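Local coordinates for ripening-associated protein (Musa acuminata, PDB 4PIT) that binds mannose-containing glycans as a jacalin-related lectin, here an engineered banana lectin holding dimannose in two sugar pockets, at residues B[15-20]-B[125-130]; B[74-79]-B[110-115]. The protein carries 1 engineered substitution. All coordinates share one frame; numbering follows the deposited sequence.

Overall arrangement
Both contacts lie in one jacalin-like lectin domain, whose three four-stranded antiparallel sheets make a beta-prism. Each joins an outermost strand of a sheet to its neighbour. Contact 1 pairs strands 16-19 and 118-128 in one sheet. Contact 2 pairs strands 73-83 and 110-116 in another. Along the chain, both segments of contact 2 fall between those of contact 1, and strand 110-116 leads directly into strand 118-128. The contact centres are 18 Å apart, and the nearest atoms are about 7 Å apart without touching. Contact 1 ends in a mannose pocket, whereas contact 2 lies at the interface with the second subunit.

Contact 1: B[15-20]-B[125-130]; sequences GSAFDM and FGRGGK. With MAN (alpha-D-mannopyranose), chain F.
Gly15 meets Arg127 and Gly129 where the two segments run out of the sheet. Its carbonyl O accepts Arg127 NH1 at 3.0 Å. This bond is bent, 136° at the hydrogen, and the donor stands above the carbonyl plane. Arg127 NE is held by Gly14 O, so the guanidinium grips two successive carbonyls. The arginine chain bends at chi3 (70°), and one guanidinium face lies over the Ser16-Ala17 peptide. Gly15 also packs closely against Gly129, CA to CA 4.1 Å.

Ser16 forms a hydrogen-bonded antiparallel pair with Gly128. A water joins Ser16 OG to Gly128 O, the same carbonyl that receives the Ser16 amide. Ala17 is a non-hydrogen-bonded partner of Arg127, and its CB lies 3.7 Å from Arg127 NH2.

Phe18 pairs with Gly126 through two backbone hydrogen bonds. Its chi1 of 67° places CG between the backbone N and the carbonyl carbon, and the ring folds back over the opposite strand. Gly126 CA sits over one face, 3.9 Å from the ring centroid of Phe18, in a CH-pi contact. The glycine leaves room for the ring, which also stacks with Tyr55.

Asp19 stands across from Phe125, with OD1 3.8 Å from Phe125 CB. Tyr138 and Gly21 hold OD1, and Lys6 makes a salt bridge to OD2. Lys6 also forms a cation-pi contact with Phe125.

Beyond the ladder, Gly15 N donates to mannose O3 at 3.1 Å and Lys130 N to mannose O5 at 3.1 Å. Phe131 N and Asp133 OD2 add further bonds to this sugar. The loops holding Gly15 and Gly129 to Asp133, at one end of a beta-prism sheet, offer backbone amides to mannose. They build one of the two sugar sites here, in the manner typical of mannose-binding jacalin-related lectins.

Contact 2: B[74-79]-B[110-115]; sequences VGMAGE and TPFSLP
Phe112 lays its ring against the backbone of Ala77 and Gly78. Its chi1 of 71° turns the ring over the neighbouring strand. Gly78 N lies above the ring centre, and Ala77 C lies over the same face toward the rim. Gly78 CA is 3.5 Å from Phe112 CE1, a close fit made possible by the glycine. Met76 reaches the ring obliquely, with CE 4.1 Å from Phe112 CE2.

On the other side of the sheet, Glu79 bends at chi2 (-98°), and its carboxylate comes obliquely across Pro111. Glu79 OE2 lies 3.9 Å from Pro111 CB, while OE1 accepts the amide of Gly109. Ala77 and Ser113 are neighbours on this face, CB to CB 4.2 Å.

Across the antiparallel strands, two backbone hydrogen bonds join Gly78 and Phe112. The Leu114 N to Met76 O hydrogen bond is short at 2.7 Å, whereas Met76 N to Leu114 O is weak.

Strand 86-96 flanks strand 73-83, with a classic beta bulge where Val74 and Gly75 face Ser95. Met76 and Leu114 point inward to strands 5-11 and 134-140, and Phe112 stacks with Trp10 of its own chain. Strand 110-116 meets the second subunit, whose Trp10 NE1 donates to Ser113 O.

Contact 1: B[15-20]-B[125-130]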
loop_
_atom_site.group_PDB
_atom_site.type_symbol
_atom_site.label_atom_id
_atom_site.label_comp_id
_atom_site.label_asym_id
_atom_site.label_seq_id
_atom_site.Cartn_x
_atom_site.Cartn_y
_atom_site.Cartn_z
ATOM N N GLY B 15 -15.081 9.050 -12.648
ATOM C CA GLY B 15 -15.740 9.688 -11.509
ATOM C C GLY B 15 -15.153 11.039 -11.124
ATOM O O GLY B 15 -14.477 11.701 -11.930
ATOM N N SER B 16 -15.455 11.487 -9.901
ATOM C CA SER B 16 -14.968 12.754 -9.357
ATOM C C SER B 16 -14.128 12.477 -8.116
ATOM O O SER B 16 -14.507 11.639 -7.293
ATOM C CB SER B 16 -16.128 13.682 -8.990
ATOM O OG SER B 16 -16.953 13.936 -10.126
ATOM N N ALA B 17 -13.021 13.181 -7.970
ATOM C CA ALA B 17 -12.183 12.963 -6.787
ATOM C C ALA B 17 -12.846 13.450 -5.531
ATOM O O ALA B 17 -13.543 14.472 -5.520
ATOM C CB ALA B 17 -10.864 13.708 -6.947
ATOM N N PHE B 18 -12.590 12.743 -4.467
ATOM C CA PHE B 18 -12.990 13.149 -3.125
ATOM C C PHE B 18 -11.795 13.017 -2.191
ATOM O O PHE B 18 -10.882 12.218 -2.434
ATOM C CB PHE B 18 -14.179 12.342 -2.592
ATOM C CG PHE B 18 -13.888 10.885 -2.329
ATOM C CD1 PHE B 18 -13.414 10.465 -1.089
ATOM C CD2 PHE B 18 -14.196 9.919 -3.279
ATOM C CE1 PHE B 18 -13.219 9.106 -0.820
ATOM C CE2 PHE B 18 -13.988 8.562 -3.019
ATOM C CZ PHE B 18 -13.514 8.158 -1.789
ATOM N N ASP B 19 -11.823 13.769 -1.084
ATOM C CA ASP B 19 -10.718 13.746 -0.136
ATOM C C ASP B 19 -11.239 14.241 1.207
ATOM O O ASP B 19 -11.504 15.441 1.377
ATOM C CB ASP B 19 -9.565 14.617 -0.677
ATOM C CG ASP B 19 -8.295 14.573 0.158
ATOM O OD1 ASP B 19 -8.322 13.972 1.244
ATOM O OD2 ASP B 19 -7.298 15.218 -0.244
ATOM N N MET B 20 -11.365 13.314 2.169
ATOM C CA MET B 20 -11.868 13.594 3.527
ATOM C C MET B 20 -10.834 14.354 4.355
ATOM O O MET B 20 -11.184 15.053 5.303
ATOM C CB MET B 20 -12.122 12.214 4.142
ATOM C CG MET B 20 -13.017 12.141 5.272
ATOM S SD MET B 20 -12.888 10.364 5.707
ATOM C CE MET B 20 -13.010 10.584 7.472
ATOM N N PHE B 125 -9.521 9.017 0.806
ATOM C CA PHE B 125 -9.629 9.820 -0.414
ATOM C C PHE B 125 -9.896 8.821 -1.544
ATOM O O PHE B 125 -9.821 7.607 -1.326
ATOM C CB PHE B 125 -8.390 10.717 -0.663
ATOM C CG PHE B 125 -7.105 9.994 -0.970
ATOM C CD1 PHE B 125 -6.341 9.432 0.050
ATOM C CD2 PHE B 125 -6.686 9.818 -2.292
ATOM C CE1 PHE B 125 -5.140 8.753 -0.239
ATOM C CE2 PHE B 125 -5.482 9.141 -2.578
ATOM C CZ PHE B 125 -4.725 8.604 -1.545
ATOM N N GLY B 126 -10.247 9.313 -2.721
ATOM C CA GLY B 126 -10.460 8.415 -3.860
ATOM C C GLY B 126 -11.277 9.081 -4.930
ATOM O O GLY B 126 -11.146 10.296 -5.145
ATOM N N ARG B 127 -12.056 8.279 -5.672
ATOM C CA ARG B 127 -12.879 8.813 -6.758
ATOM C C ARG B 127 -14.181 8.032 -6.771
ATOM O O ARG B 127 -14.191 6.829 -6.488
ATOM C CB ARG B 127 -12.160 8.680 -8.133
ATOM C CG ARG B 127 -10.792 9.396 -8.203
ATOM C CD ARG B 127 -10.176 9.298 -9.615
ATOM N NE ARG B 127 -10.952 10.121 -10.526
ATOM C CZ ARG B 127 -10.749 11.412 -10.733
ATOM N NH1 ARG B 127 -11.541 12.085 -11.550
ATOM N NH2 ARG B 127 -9.769 12.054 -10.095
ATOM N N GLY B 128 -15.265 8.738 -7.053
ATOM C CA GLY B 128 -16.582 8.102 -7.103
ATOM C C GLY B 128 -17.435 8.637 -8.233
ATOM O O GLY B 128 -17.349 9.814 -8.577
ATOM N N GLY B 129 -18.273 7.769 -8.786
ATOM C CA GLY B 129 -19.200 8.108 -9.873
ATOM C C GLY B 129 -20.457 7.305 -9.649
ATOM O O GLY B 129 -21.042 7.369 -8.556
ATOM N N LYS B 130 -20.846 6.490 -10.622
ATOM C CA LYS B 130 -21.930 5.545 -10.391
ATOM C C LYS B 130 -21.489 4.462 -9.397
ATOM O O LYS B 130 -22.309 3.930 -8.634
ATOM C CB LYS B 130 -22.355 4.914 -11.720
ATOM C CG LYS B 130 -23.577 4.011 -11.586
ATOM C CD LYS B 130 -23.993 3.466 -12.965
ATOM C CE LYS B 130 -25.058 2.391 -12.813
ATOM N NZ LYS B 130 -26.342 2.959 -12.330
HETATM C C1 MAN F . -20.305 6.523 -14.438
HETATM C C2 MAN F . -19.583 7.863 -14.476
HETATM C C3 MAN F . -18.083 7.655 -14.675
HETATM C C4 MAN F . -17.529 6.702 -13.616
HETATM C C5 MAN F . -18.339 5.408 -13.593
HETATM C C6 MAN F . -17.940 4.475 -12.478
HETATM O O2 MAN F . -19.817 8.518 -13.228
HETATM O O3 MAN F . -17.388 8.894 -14.642
HETATM O O4 MAN F . -16.179 6.373 -13.937
HETATM O O5 MAN F . -19.743 5.687 -13.412
HETATM O O6 MAN F . -18.166 5.084 -11.203
HETATM O O HOH W 1 -18.753 11.954 -9.696
#

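Contact 2: B[74-79]-B[110-115]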
loop_
_atom_site.group_PDB
_atom_site.type_symbol
_atom_site.label_atom_id
_atom_site.label_comp_id
_atom_site.label_asym_id
_atom_site.label_seq_id
_atom_site.Cartn_x
_atom_site.Cartn_y
_atom_site.Cartn_z
ATOM N N VAL B 74 -6.505 -1.222 10.318
ATOM C CA VAL B 74 -5.070 -1.496 10.141
ATOM C C VAL B 74 -4.760 -2.180 8.813
ATOM O O VAL B 74 -3.624 -2.625 8.584
ATOM C CB VAL B 74 -4.484 -2.328 11.314
ATOM C CG1 VAL B 74 -4.552 -1.543 12.611
ATOM C CG2 VAL B 74 -5.130 -3.724 11.433
ATOM N N GLY B 75 -5.754 -2.277 7.943
ATOM C CA GLY B 75 -5.517 -2.897 6.662
ATOM C C GLY B 75 -6.661 -2.648 5.718
ATOM O O GLY B 75 -7.805 -2.480 6.147
ATOM N N MET B 76 -6.356 -2.707 4.428
ATOM C CA MET B 76 -7.332 -2.553 3.366
ATOM C C MET B 76 -6.897 -3.415 2.206
ATOM O O MET B 76 -5.692 -3.459 1.906
ATOM C CB MET B 76 -7.453 -1.069 2.941
ATOM C CG MET B 76 -8.569 -0.827 1.907
ATOM S SD MET B 76 -8.803 0.928 1.563
ATOM C CE MET B 76 -7.352 1.254 0.595
ATOM N N ALA B 77 -7.837 -4.058 1.517
ATOM C CA ALA B 77 -7.480 -4.858 0.353
ATOM C C ALA B 77 -8.676 -4.980 -0.557
ATOM O O ALA B 77 -9.797 -4.676 -0.167
ATOM C CB ALA B 77 -6.995 -6.244 0.784
ATOM N N GLY B 78 -8.449 -5.452 -1.768
ATOM C CA GLY B 78 -9.573 -5.656 -2.668
ATOM C C GLY B 78 -9.107 -5.984 -4.046
ATOM O O GLY B 78 -8.001 -6.511 -4.221
ATOM N N GLU B 79 -9.968 -5.694 -5.038
ATOM C CA GLU B 79 -9.714 -5.962 -6.442
ATOM C C GLU B 79 -10.157 -4.809 -7.285
ATOM O O GLU B 79 -11.231 -4.243 -7.027
ATOM C CB GLU B 79 -10.498 -7.190 -6.914
ATOM C CG GLU B 79 -10.230 -8.462 -6.136
ATOM C CD GLU B 79 -9.242 -9.406 -6.778
ATOM O OE1 GLU B 79 -8.925 -9.214 -7.974
ATOM O OE2 GLU B 79 -8.829 -10.375 -6.102
ATOM N N THR B 110 -7.654 -7.088 -10.744
ATOM C CA THR B 110 -6.259 -6.962 -10.330
ATOM C C THR B 110 -6.257 -6.788 -8.833
ATOM O O THR B 110 -6.754 -5.758 -8.365
ATOM C CB THR B 110 -5.577 -5.776 -11.026
ATOM O OG1 THR B 110 -5.703 -5.924 -12.449
ATOM C CG2 THR B 110 -4.089 -5.663 -10.659
ATOM N N PRO B 111 -5.745 -7.742 -8.043
ATOM C CA PRO B 111 -5.763 -7.534 -6.599
ATOM C C PRO B 111 -4.856 -6.416 -6.115
ATOM O O PRO B 111 -3.839 -6.109 -6.716
ATOM C CB PRO B 111 -5.257 -8.858 -6.023
ATOM C CG PRO B 111 -4.598 -9.554 -7.120
ATOM C CD PRO B 111 -5.172 -9.056 -8.419
ATOM N N PHE B 112 -5.216 -5.841 -4.970
ATOM C CA PHE B 112 -4.353 -4.920 -4.257
ATOM C C PHE B 112 -4.461 -5.248 -2.786
ATOM O O PHE B 112 -5.484 -5.788 -2.330
ATOM C CB PHE B 112 -4.670 -3.445 -4.528
ATOM C CG PHE B 112 -5.956 -2.952 -3.916
ATOM C CD1 PHE B 112 -7.158 -3.070 -4.601
ATOM C CD2 PHE B 112 -5.959 -2.327 -2.671
ATOM C CE1 PHE B 112 -8.361 -2.628 -4.023
ATOM C CE2 PHE B 112 -7.158 -1.874 -2.098
ATOM C CZ PHE B 112 -8.341 -1.996 -2.786
ATOM N N SER B 113 -3.433 -4.905 -2.039
ATOM C CA SER B 113 -3.439 -5.157 -0.612
ATOM C C SER B 113 -2.592 -4.170 0.112
ATOM O O SER B 113 -1.471 -3.846 -0.345
ATOM C CB SER B 113 -2.946 -6.566 -0.306
ATOM O OG SER B 113 -1.666 -6.808 -0.881
ATOM N N LEU B 114 -3.107 -3.712 1.273
ATOM C CA LEU B 114 -2.389 -2.812 2.119
ATOM C C LEU B 114 -2.281 -3.353 3.530
ATOM O O LEU B 114 -3.053 -2.960 4.413
ATOM C CB LEU B 114 -2.993 -1.391 2.100
ATOM C CG LEU B 114 -2.236 -0.367 2.910
ATOM C CD1 LEU B 114 -0.889 -0.028 2.253
ATOM C CD2 LEU B 114 -3.089 0.884 3.095
ATOM N N PRO B 115 -1.321 -4.271 3.777
ATOM C CA PRO B 115 -1.045 -4.665 5.163
ATOM C C PRO B 115 -0.268 -3.539 5.837
ATOM O O PRO B 115 0.564 -2.923 5.192
ATOM C CB PRO B 115 -0.211 -5.943 5.020
ATOM C CG PRO B 115 0.222 -6.005 3.638
ATOM C CD PRO B 115 -0.328 -4.854 2.843
#